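Long-range contacts in protein (polyandrocarpa lectin) (Polyandrocarpa misakiensis, PDB 1BYF), which binds galactose through a calcium ion as a homodimeric C-type lectin and serves in the tunicate's defence against microorganisms: residues F7-M12 with H51-G56; A27-A32 with I118-L123; G63-L68 with W93-Q98. All blocks are in the same frame, centred on the assembly; numbering follows the deposited sequence.

All three contacts are buried, and all three reach the one mixed sheet of the C-type lectin domain. Strand 115-122 of contact 2 lies next to strands 3-8 and 53-55 of contact 1, and the two contacts touch, for instance where Tyr53 CD2 packs on Ile118 CG1 at 3.4 Å. Contact 3 lies on the opposite side of the chain's centre, toward the calcium site. It is joined to contact 1 through the neighbouring strands 53-55 and 96-100. Their chemistry differs. Contact 1 relies on aromatic rings, one indole bond and a water, and borders the dimer interface. Contact 2 combines strand pairing with a buried carboxylate. Contact 3 has apolar side-chain packing and a water between the two backbones.

Contact 1. Residues F7-M12 with H51-G56; sequences FSDETM and HDYWVG. With ZN (zinc ion), chain E.
The rings of Tyr53 and Trp54 carry this contact in the C-type lectin fold, each meeting segment 7-12 at a different place. Met12 O lies at the edge of the Trp54 indole, near its plane, while Arg115 makes a cation-pi contact with the same ring. The Phe7 ring, stacked with Phe45 of helix 36-49, turns an edge to Tyr53, with CD2 of Phe7 4.4 Å from CE2 of Tyr53. Relative to the Tyr53 ring the approach is oblique, and Ser8 O comes near the same CE2. Water 1 lies in the plane of the Tyr53 ring at its edge. It is hydrogen-bonded to Tyr53 OH at 2.7 Å and donates to Asp9 OD1 at 2.9 Å. Two groups that do not touch directly are thus joined. Asp9 OD1 is also in salt bridges with Arg116 and Lys49, which probably favour its charged form.

Phe7 and Ser8 also pair antiparallel with a strand of the second subunit, so the sheet continues across the dimer.

The backbone changes direction at Asp9. Just before it, Ser8 OG accepts from Glu10 N at 3.1 Å in an ST turn. Beyond the corner, strand 10-12 brings Met12 O to the indole. Asp52 OD2 binds a zinc ion at 1.9 Å, and an acetate ion also coordinates that zinc ion.

Trp54 sets CG beside its backbone N and anti to the carbonyl carbon (chi1 -76°), and the indole edge faces Met12. The acceptor lies almost in the indole plane, but the donor is tilted 28° from the Met12 carbonyl plane. Trp54 NE1 donates to Met12 O at 2.6 Å, with an N-H...O angle of 151°.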
loop_
_atom_site.group_PDB
_atom_site.type_symbol
_atom_site.label_atom_id
_atom_site.label_comp_id
_atom_site.label_asym_id
_atom_site.label_seq_id
_atom_site.Cartn_x
_atom_site.Cartn_y
_atom_site.Cartn_z
ATOM N N PHE A 7 1.807 -2.436 3.272
ATOM C CA PHE A 7 1.622 -1.578 4.435
ATOM C C PHE A 7 1.001 -2.450 5.531
ATOM O O PHE A 7 0.041 -3.166 5.216
ATOM C CB PHE A 7 0.673 -0.419 4.169
ATOM C CG PHE A 7 1.097 0.592 3.148
ATOM C CD1 PHE A 7 0.793 0.418 1.808
ATOM C CD2 PHE A 7 1.778 1.736 3.534
ATOM C CE1 PHE A 7 1.176 1.361 0.872
ATOM C CE2 PHE A 7 2.160 2.684 2.605
ATOM C CZ PHE A 7 1.862 2.498 1.273
ATOM N N SER A 8 1.495 -2.379 6.749
ATOM C CA SER A 8 0.911 -3.183 7.819
ATOM C C SER A 8 0.592 -2.349 9.054
ATOM O O SER A 8 1.401 -1.538 9.505
ATOM C CB SER A 8 1.803 -4.370 8.187
ATOM O OG SER A 8 1.254 -5.024 9.328
ATOM N N ASP A 9 -0.607 -2.551 9.584
ATOM C CA ASP A 9 -1.058 -1.863 10.783
ATOM C C ASP A 9 -0.413 -2.446 12.040
ATOM O O ASP A 9 -0.555 -1.889 13.123
ATOM C CB ASP A 9 -2.584 -1.935 10.929
ATOM C CG ASP A 9 -3.240 -0.907 10.014
ATOM O OD1 ASP A 9 -2.723 0.231 9.979
ATOM O OD2 ASP A 9 -4.244 -1.252 9.370
ATOM N N GLU A 10 0.278 -3.558 11.873
ATOM C CA GLU A 10 1.000 -4.221 12.946
ATOM C C GLU A 10 2.213 -3.391 13.357
ATOM O O GLU A 10 2.948 -3.030 12.441
ATOM C CB GLU A 10 1.610 -5.505 12.360
ATOM C CG GLU A 10 0.881 -6.788 12.665
ATOM C CD GLU A 10 1.724 -7.678 13.566
ATOM O OE1 GLU A 10 2.576 -8.415 13.025
ATOM O OE2 GLU A 10 1.520 -7.618 14.796
ATOM N N THR A 11 2.437 -3.147 14.630
ATOM C CA THR A 11 3.591 -2.355 15.041
ATOM C C THR A 11 4.720 -3.206 15.608
ATOM O O THR A 11 4.502 -4.272 16.178
ATOM C CB THR A 11 3.156 -1.314 16.090
ATOM O OG1 THR A 11 2.596 -2.038 17.190
ATOM C CG2 THR A 11 2.111 -0.381 15.506
ATOM N N MET A 12 5.937 -2.708 15.461
ATOM C CA MET A 12 7.149 -3.362 15.890
ATOM C C MET A 12 8.293 -2.337 16.015
ATOM O O MET A 12 8.167 -1.238 15.487
ATOM C CB MET A 12 7.678 -4.292 14.804
ATOM C CG MET A 12 7.207 -5.706 14.658
ATOM S SD MET A 12 7.164 -6.077 12.863
ATOM C CE MET A 12 5.434 -5.705 12.577
ATOM N N HIS A 51 -0.393 7.894 11.000
ATOM C CA HIS A 51 0.385 7.186 12.006
ATOM C C HIS A 51 1.863 7.118 11.617
ATOM O O HIS A 51 2.208 7.413 10.477
ATOM C CB HIS A 51 -0.125 5.766 12.236
ATOM C CG HIS A 51 -1.262 5.672 13.203
ATOM N ND1 HIS A 51 -1.095 5.952 14.545
ATOM C CD2 HIS A 51 -2.567 5.337 13.032
ATOM C CE1 HIS A 51 -2.259 5.796 15.162
ATOM N NE2 HIS A 51 -3.155 5.422 14.268
ATOM N N ASP A 52 2.693 6.713 12.567
ATOM C CA ASP A 52 4.122 6.565 12.337
ATOM C C ASP A 52 4.412 5.231 11.649
ATOM O O ASP A 52 3.819 4.206 12.011
ATOM C CB ASP A 52 4.893 6.567 13.658
ATOM C CG ASP A 52 4.783 7.846 14.453
ATOM O OD1 ASP A 52 4.518 8.912 13.866
ATOM O OD2 ASP A 52 4.963 7.782 15.692
ATOM N N TYR A 53 5.361 5.238 10.725
ATOM C CA TYR A 53 5.776 4.047 10.017
ATOM C C TYR A 53 7.300 3.940 9.932
ATOM O O TYR A 53 7.948 4.953 9.672
ATOM C CB TYR A 53 5.322 4.097 8.544
ATOM C CG TYR A 53 3.840 3.862 8.385
ATOM C CD1 TYR A 53 2.925 4.871 8.630
ATOM C CD2 TYR A 53 3.373 2.616 7.991
ATOM C CE1 TYR A 53 1.567 4.648 8.484
ATOM C CE2 TYR A 53 2.016 2.381 7.839
ATOM C CZ TYR A 53 1.126 3.402 8.092
ATOM O OH TYR A 53 -0.225 3.174 7.943
ATOM N N TRP A 54 7.829 2.732 10.058
ATOM C CA TRP A 54 9.269 2.569 9.886
ATOM C C TRP A 54 9.584 2.620 8.389
ATOM O O TRP A 54 8.748 2.234 7.569
ATOM C CB TRP A 54 9.752 1.222 10.400
ATOM C CG TRP A 54 9.855 1.092 11.885
ATOM C CD1 TRP A 54 9.200 0.209 12.689
ATOM C CD2 TRP A 54 10.697 1.884 12.740
ATOM N NE1 TRP A 54 9.579 0.412 13.997
ATOM C CE2 TRP A 54 10.492 1.428 14.055
ATOM C CE3 TRP A 54 11.590 2.934 12.517
ATOM C CZ2 TRP A 54 11.157 1.986 15.149
ATOM C CZ3 TRP A 54 12.251 3.490 13.606
ATOM C CH2 TRP A 54 12.031 3.012 14.906
ATOM N N VAL A 55 10.769 3.088 8.049
ATOM C CA VAL A 55 11.281 3.066 6.685
ATOM C C VAL A 55 12.684 2.441 6.797
ATOM O O VAL A 55 13.232 2.348 7.903
ATOM C CB VAL A 55 11.329 4.379 5.908
ATOM C CG1 VAL A 55 9.933 4.986 5.768
ATOM C CG2 VAL A 55 12.285 5.400 6.520
ATOM N N GLY A 56 13.236 1.978 5.687
ATOM C CA GLY A 56 14.510 1.299 5.693
ATOM C C GLY A 56 15.744 2.174 5.682
ATOM O O GLY A 56 16.538 2.068 4.741
HETATM ZN ZN ZN E . 5.175 9.306 16.809
HETATM O O HOH W 1 -1.187 0.649 7.593
#

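Contact 2. Residues A27-A32 with I118-L123; sequences ALVSSA and ICEKEL
This contact is a short antiparallel strand pairing followed by a loop that binds a carboxylate, where strand 27-28 meets strand 115-122 in the C-type lectin sheet. Ala27 and Glu120 form a hydrogen-bonded pair. Ala27 N donates to Glu120 O at 2.9 Å, and Glu120 N donates to Ala27 O at 2.7 Å. Leu28 and Cys119 follow as a non-hydrogen-bonded pair. Val29 N then reaches Ile118 O at 2.8 Å, after the regular strand has ended.

Val29 and Ile118 run alongside each other in the same direction, with Val29 CB 3.7 Å from Ile118 CG2. Ile42 of helix 36-49 packs on Val29, and Thr46 of that helix packs on Ile118. The disulfide from Cys119 to Cys21 ties the strand to helix 14-22.

Glu120 is buried. With chi1 at 72°, CG is flanked by backbone N and C, and the straight remainder of the chain carries the carboxylate into the bend of residues 30-32. Three donors from this loop hold it, which would favour the charged form. Ser31 OG donates to OE2 of Glu120 from the syn side, slightly out of the plane, at 2.9 Å, and the same hydroxyl is hydrogen-bonded to Tyr3 OH. Glu120 OE1 takes two backbone N-H groups: Ser30 N from above the carboxylate plane at 2.8 Å, and Ala32 N on the syn side, again slightly out of the plane, at 2.7 Å.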
loop_
_atom_site.group_PDB
_atom_site.type_symbol
_atom_site.label_atom_id
_atom_site.label_comp_id
_atom_site.label_asym_id
_atom_site.label_seq_id
_atom_site.Cartn_x
_atom_site.Cartn_y
_atom_site.Cartn_z
ATOM N N ALA A 27 11.652 -6.093 1.555
ATOM C CA ALA A 27 12.584 -5.326 2.365
ATOM C C ALA A 27 11.904 -4.075 2.917
ATOM O O ALA A 27 10.983 -3.548 2.285
ATOM C CB ALA A 27 13.801 -4.903 1.548
ATOM N N LEU A 28 12.369 -3.606 4.072
ATOM C CA LEU A 28 11.798 -2.376 4.639
ATOM C C LEU A 28 11.918 -1.306 3.560
ATOM O O LEU A 28 12.983 -1.202 2.940
ATOM C CB LEU A 28 12.523 -2.023 5.927
ATOM C CG LEU A 28 11.862 -1.090 6.933
ATOM C CD1 LEU A 28 10.454 -1.546 7.284
ATOM C CD2 LEU A 28 12.730 -1.032 8.198
ATOM N N VAL A 29 10.850 -0.578 3.272
ATOM C CA VAL A 29 10.855 0.382 2.173
ATOM C C VAL A 29 12.111 1.241 2.152
ATOM O O VAL A 29 12.545 1.793 3.165
ATOM C CB VAL A 29 9.580 1.237 2.174
ATOM C CG1 VAL A 29 9.594 2.249 3.308
ATOM C CG2 VAL A 29 9.380 1.924 0.825
ATOM N N SER A 30 12.704 1.354 0.960
ATOM C CA SER A 30 13.925 2.132 0.781
ATOM C C SER A 30 14.008 2.728 -0.613
ATOM O O SER A 30 13.756 3.924 -0.766
ATOM C CB SER A 30 15.157 1.276 1.079
ATOM O OG SER A 30 15.200 0.142 0.236
ATOM N N SER A 31 14.357 1.945 -1.631
ATOM C CA SER A 31 14.454 2.515 -2.976
ATOM C C SER A 31 13.133 3.127 -3.405
ATOM O O SER A 31 13.151 4.142 -4.108
ATOM C CB SER A 31 14.937 1.495 -4.002
ATOM O OG SER A 31 13.877 0.675 -4.441
ATOM N N ALA A 32 11.995 2.581 -2.967
ATOM C CA ALA A 32 10.721 3.180 -3.388
ATOM C C ALA A 32 10.574 4.586 -2.825
ATOM O O ALA A 32 9.878 5.422 -3.415
ATOM C CB ALA A 32 9.535 2.286 -3.047
ATOM N N ILE A 118 6.269 -0.744 6.478
ATOM C CA ILE A 118 6.132 -0.614 5.042
ATOM C C ILE A 118 7.253 -1.422 4.384
ATOM O O ILE A 118 8.427 -1.158 4.650
ATOM C CB ILE A 118 6.240 0.834 4.535
ATOM C CG1 ILE A 118 5.250 1.717 5.298
ATOM C CG2 ILE A 118 5.978 0.897 3.033
ATOM C CD1 ILE A 118 5.393 3.193 4.981
ATOM N N CYS A 119 6.864 -2.392 3.566
ATOM C CA CYS A 119 7.834 -3.209 2.860
ATOM C C CYS A 119 7.725 -2.968 1.352
ATOM O O CYS A 119 6.670 -2.566 0.855
ATOM C CB CYS A 119 7.623 -4.701 3.097
ATOM S SG CYS A 119 7.397 -5.177 4.815
ATOM N N GLU A 120 8.834 -3.239 0.667
ATOM C CA GLU A 120 8.904 -3.095 -0.774
ATOM C C GLU A 120 9.556 -4.320 -1.423
ATOM O O GLU A 120 10.286 -5.092 -0.804
ATOM C CB GLU A 120 9.702 -1.858 -1.197
ATOM C CG GLU A 120 11.208 -1.945 -0.999
ATOM C CD GLU A 120 12.002 -0.825 -1.630
ATOM O OE1 GLU A 120 11.688 0.368 -1.428
ATOM O OE2 GLU A 120 12.995 -1.117 -2.351
ATOM N N LYS A 121 9.301 -4.443 -2.719
ATOM C CA LYS A 121 9.924 -5.461 -3.546
ATOM C C LYS A 121 9.926 -4.938 -4.986
ATOM O O LYS A 121 8.877 -4.744 -5.600
ATOM C CB LYS A 121 9.302 -6.845 -3.452
ATOM C CG LYS A 121 10.033 -7.868 -4.314
ATOM C CD LYS A 121 9.335 -9.219 -4.259
ATOM C CE LYS A 121 9.746 -10.083 -5.444
ATOM N NZ LYS A 121 11.234 -10.174 -5.524
ATOM N N GLU A 122 11.132 -4.629 -5.456
ATOM C CA GLU A 122 11.285 -4.134 -6.818
ATOM C C GLU A 122 10.816 -5.222 -7.781
ATOM O O GLU A 122 11.044 -6.406 -7.540
ATOM C CB GLU A 122 12.729 -3.733 -7.112
ATOM C CG GLU A 122 13.053 -3.688 -8.596
ATOM C CD GLU A 122 13.845 -2.479 -9.035
ATOM O OE1 GLU A 122 14.486 -1.820 -8.187
ATOM O OE2 GLU A 122 13.823 -2.170 -10.249
ATOM N N LEU A 123 10.187 -4.826 -8.872
ATOM C CA LEU A 123 9.711 -5.777 -9.868
ATOM C C LEU A 123 10.427 -5.524 -11.192
ATOM O O LEU A 123 10.373 -4.375 -11.645
ATOM C CB LEU A 123 8.210 -5.601 -10.089
ATOM C CG LEU A 123 7.287 -5.846 -8.901
ATOM C CD1 LEU A 123 5.878 -5.358 -9.214
ATOM C CD2 LEU A 123 7.261 -7.318 -8.509
#

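Contact 3. Residues G63-L68 with W93-Q98; sequences GAYNFL and WQLCVQ. With ACT (acetate ion), chain F.
The loop that turns back between strands 57-58 and 68-69 packs on the start of strand 96-100, close to the carbohydrate-binding calcium site of the C-type lectin domain. A type II' beta turn from Gly63 to Asn66 shapes the loop, closed by Asn66 N to Gly63 O at 2.9 Å.

Beyond the turn, the buried Phe67 ring meets two residues obliquely. CD1 of Phe67 lies 3.7 Å from Val97 CG2, and CE1 of Phe67 lies 3.9 Å from Leu95 CB. Val97 puts CG1 anti to its own backbone N (chi1 -176°) and turns CG2 to the ring. Leu95 also reaches Tyr65: its CD1 lies in the plane of the tyrosine ring, at the edge, 4.0 Å from CE1. A water accepts from Ala64 N at 3.1 Å and lies 3.2 Å from Trp93 O, to which it may donate. Gln98 NE2 donates to an acetate O at 3.2 Å and to the calcium ligand Asp107.

Tyr65 OH is hydrogen-bonded to the backbone O of Asn89, a calcium ligand. Asp108 of strand 105-109, another calcium ligand, touches Tyr65, Phe67 and Leu95. Val97 pairs through its backbone with Val55 of strand 53-55, beside the Cys96-Cys111 disulfide.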
loop_
_atom_site.group_PDB
_atom_site.type_symbol
_atom_site.label_atom_id
_atom_site.label_comp_id
_atom_site.label_asym_id
_atom_site.label_seq_id
_atom_site.Cartn_x
_atom_site.Cartn_y
_atom_site.Cartn_z
ATOM N N GLY A 63 27.309 5.705 11.662
ATOM C CA GLY A 63 27.042 6.574 12.781
ATOM C C GLY A 63 26.671 8.017 12.503
ATOM O O GLY A 63 26.612 8.483 11.366
ATOM N N ALA A 64 26.425 8.766 13.580
ATOM C CA ALA A 64 26.088 10.187 13.495
ATOM C C ALA A 64 24.966 10.435 12.503
ATOM O O ALA A 64 23.936 9.750 12.562
ATOM C CB ALA A 64 27.350 10.975 13.155
ATOM N N TYR A 65 25.128 11.394 11.601
ATOM C CA TYR A 65 24.104 11.654 10.596
ATOM C C TYR A 65 24.550 11.120 9.239
ATOM O O TYR A 65 24.303 11.725 8.199
ATOM C CB TYR A 65 23.673 13.105 10.531
ATOM C CG TYR A 65 22.963 13.649 11.748
ATOM C CD1 TYR A 65 22.351 12.825 12.681
ATOM C CD2 TYR A 65 22.870 15.025 11.942
ATOM C CE1 TYR A 65 21.697 13.343 13.783
ATOM C CE2 TYR A 65 22.216 15.553 13.041
ATOM C CZ TYR A 65 21.633 14.707 13.956
ATOM O OH TYR A 65 20.982 15.228 15.055
ATOM N N ASN A 66 25.173 9.948 9.267
ATOM C CA ASN A 66 25.551 9.259 8.034
ATOM C C ASN A 66 24.441 8.247 7.755
ATOM O O ASN A 66 24.617 7.045 7.899
ATOM C CB ASN A 66 26.912 8.580 8.169
ATOM C CG ASN A 66 27.969 9.651 8.407
ATOM O OD1 ASN A 66 28.139 10.504 7.542
ATOM N ND2 ASN A 66 28.610 9.601 9.565
ATOM N N PHE A 67 23.251 8.778 7.472
ATOM C CA PHE A 67 22.099 7.904 7.247
ATOM C C PHE A 67 22.219 7.089 5.974
ATOM O O PHE A 67 22.530 7.641 4.920
ATOM C CB PHE A 67 20.814 8.748 7.243
ATOM C CG PHE A 67 20.474 9.174 8.654
ATOM C CD1 PHE A 67 19.838 8.295 9.512
ATOM C CD2 PHE A 67 20.824 10.431 9.116
ATOM C CE1 PHE A 67 19.542 8.674 10.808
ATOM C CE2 PHE A 67 20.524 10.814 10.408
ATOM C CZ PHE A 67 19.882 9.935 11.256
ATOM N N LEU A 68 21.928 5.792 6.066
ATOM C CA LEU A 68 21.950 4.948 4.885
ATOM C C LEU A 68 20.651 4.151 4.725
ATOM O O LEU A 68 20.149 3.551 5.669
ATOM C CB LEU A 68 23.096 3.947 4.910
ATOM C CG LEU A 68 24.540 4.444 4.923
ATOM C CD1 LEU A 68 25.469 3.240 5.029
ATOM C CD2 LEU A 68 24.876 5.273 3.691
ATOM N N TRP A 93 23.713 8.544 19.343
ATOM C CA TRP A 93 22.757 7.448 19.388
ATOM C C TRP A 93 22.720 6.612 18.107
ATOM O O TRP A 93 23.047 7.073 17.022
ATOM C CB TRP A 93 21.328 7.977 19.537
ATOM C CG TRP A 93 20.958 8.707 20.780
ATOM C CD1 TRP A 93 21.781 9.213 21.745
ATOM C CD2 TRP A 93 19.620 9.065 21.171
ATOM N NE1 TRP A 93 21.045 9.840 22.718
ATOM C CE2 TRP A 93 19.713 9.765 22.391
ATOM C CE3 TRP A 93 18.355 8.856 20.608
ATOM C CZ2 TRP A 93 18.593 10.250 23.060
ATOM C CZ3 TRP A 93 17.244 9.338 21.273
ATOM C CH2 TRP A 93 17.370 10.030 22.488
ATOM N N GLN A 94 22.206 5.397 18.278
ATOM C CA GLN A 94 21.933 4.543 17.118
ATOM C C GLN A 94 20.587 5.100 16.627
ATOM O O GLN A 94 19.644 5.100 17.423
ATOM C CB GLN A 94 21.823 3.080 17.489
ATOM C CG GLN A 94 23.123 2.429 17.923
ATOM C CD GLN A 94 22.933 1.003 18.395
ATOM O OE1 GLN A 94 21.819 0.482 18.465
ATOM N NE2 GLN A 94 24.035 0.335 18.728
ATOM N N LEU A 95 20.527 5.652 15.430
ATOM C CA LEU A 95 19.293 6.263 14.958
ATOM C C LEU A 95 18.671 5.557 13.760
ATOM O O LEU A 95 19.345 5.200 12.792
ATOM C CB LEU A 95 19.548 7.738 14.632
ATOM C CG LEU A 95 20.051 8.555 15.834
ATOM C CD1 LEU A 95 20.712 9.834 15.355
ATOM C CD2 LEU A 95 18.906 8.844 16.798
ATOM N N CYS A 96 17.360 5.390 13.871
ATOM C CA CYS A 96 16.546 4.749 12.843
ATOM C C CYS A 96 15.587 5.773 12.264
ATOM O O CYS A 96 15.335 6.792 12.912
ATOM C CB CYS A 96 15.795 3.560 13.460
ATOM S SG CYS A 96 16.964 2.236 13.840
ATOM N N VAL A 97 15.104 5.540 11.048
ATOM C CA VAL A 97 14.249 6.530 10.402
ATOM C C VAL A 97 12.817 6.038 10.244
ATOM O O VAL A 97 12.535 4.891 9.907
ATOM C CB VAL A 97 14.819 6.958 9.036
ATOM C CG1 VAL A 97 13.989 8.070 8.398
ATOM C CG2 VAL A 97 16.265 7.422 9.185
ATOM N N GLN A 98 11.899 6.958 10.517
ATOM C CA GLN A 98 10.482 6.692 10.389
ATOM C C GLN A 98 9.816 7.800 9.571
ATOM O O GLN A 98 10.374 8.871 9.349
ATOM C CB GLN A 98 9.770 6.713 11.756
ATOM C CG GLN A 98 9.932 8.082 12.428
ATOM C CD GLN A 98 8.882 8.373 13.474
ATOM O OE1 GLN A 98 7.927 7.615 13.655
ATOM N NE2 GLN A 98 9.025 9.491 14.176
HETATM C C ACT F . 7.468 10.606 17.534
HETATM O O ACT F . 7.243 9.636 16.777
HETATM O OXT ACT F . 6.667 10.890 18.462
HETATM C CH3 ACT F . 8.905 11.133 17.647
HETATM O O HOH W 2 26.072 6.923 16.103
#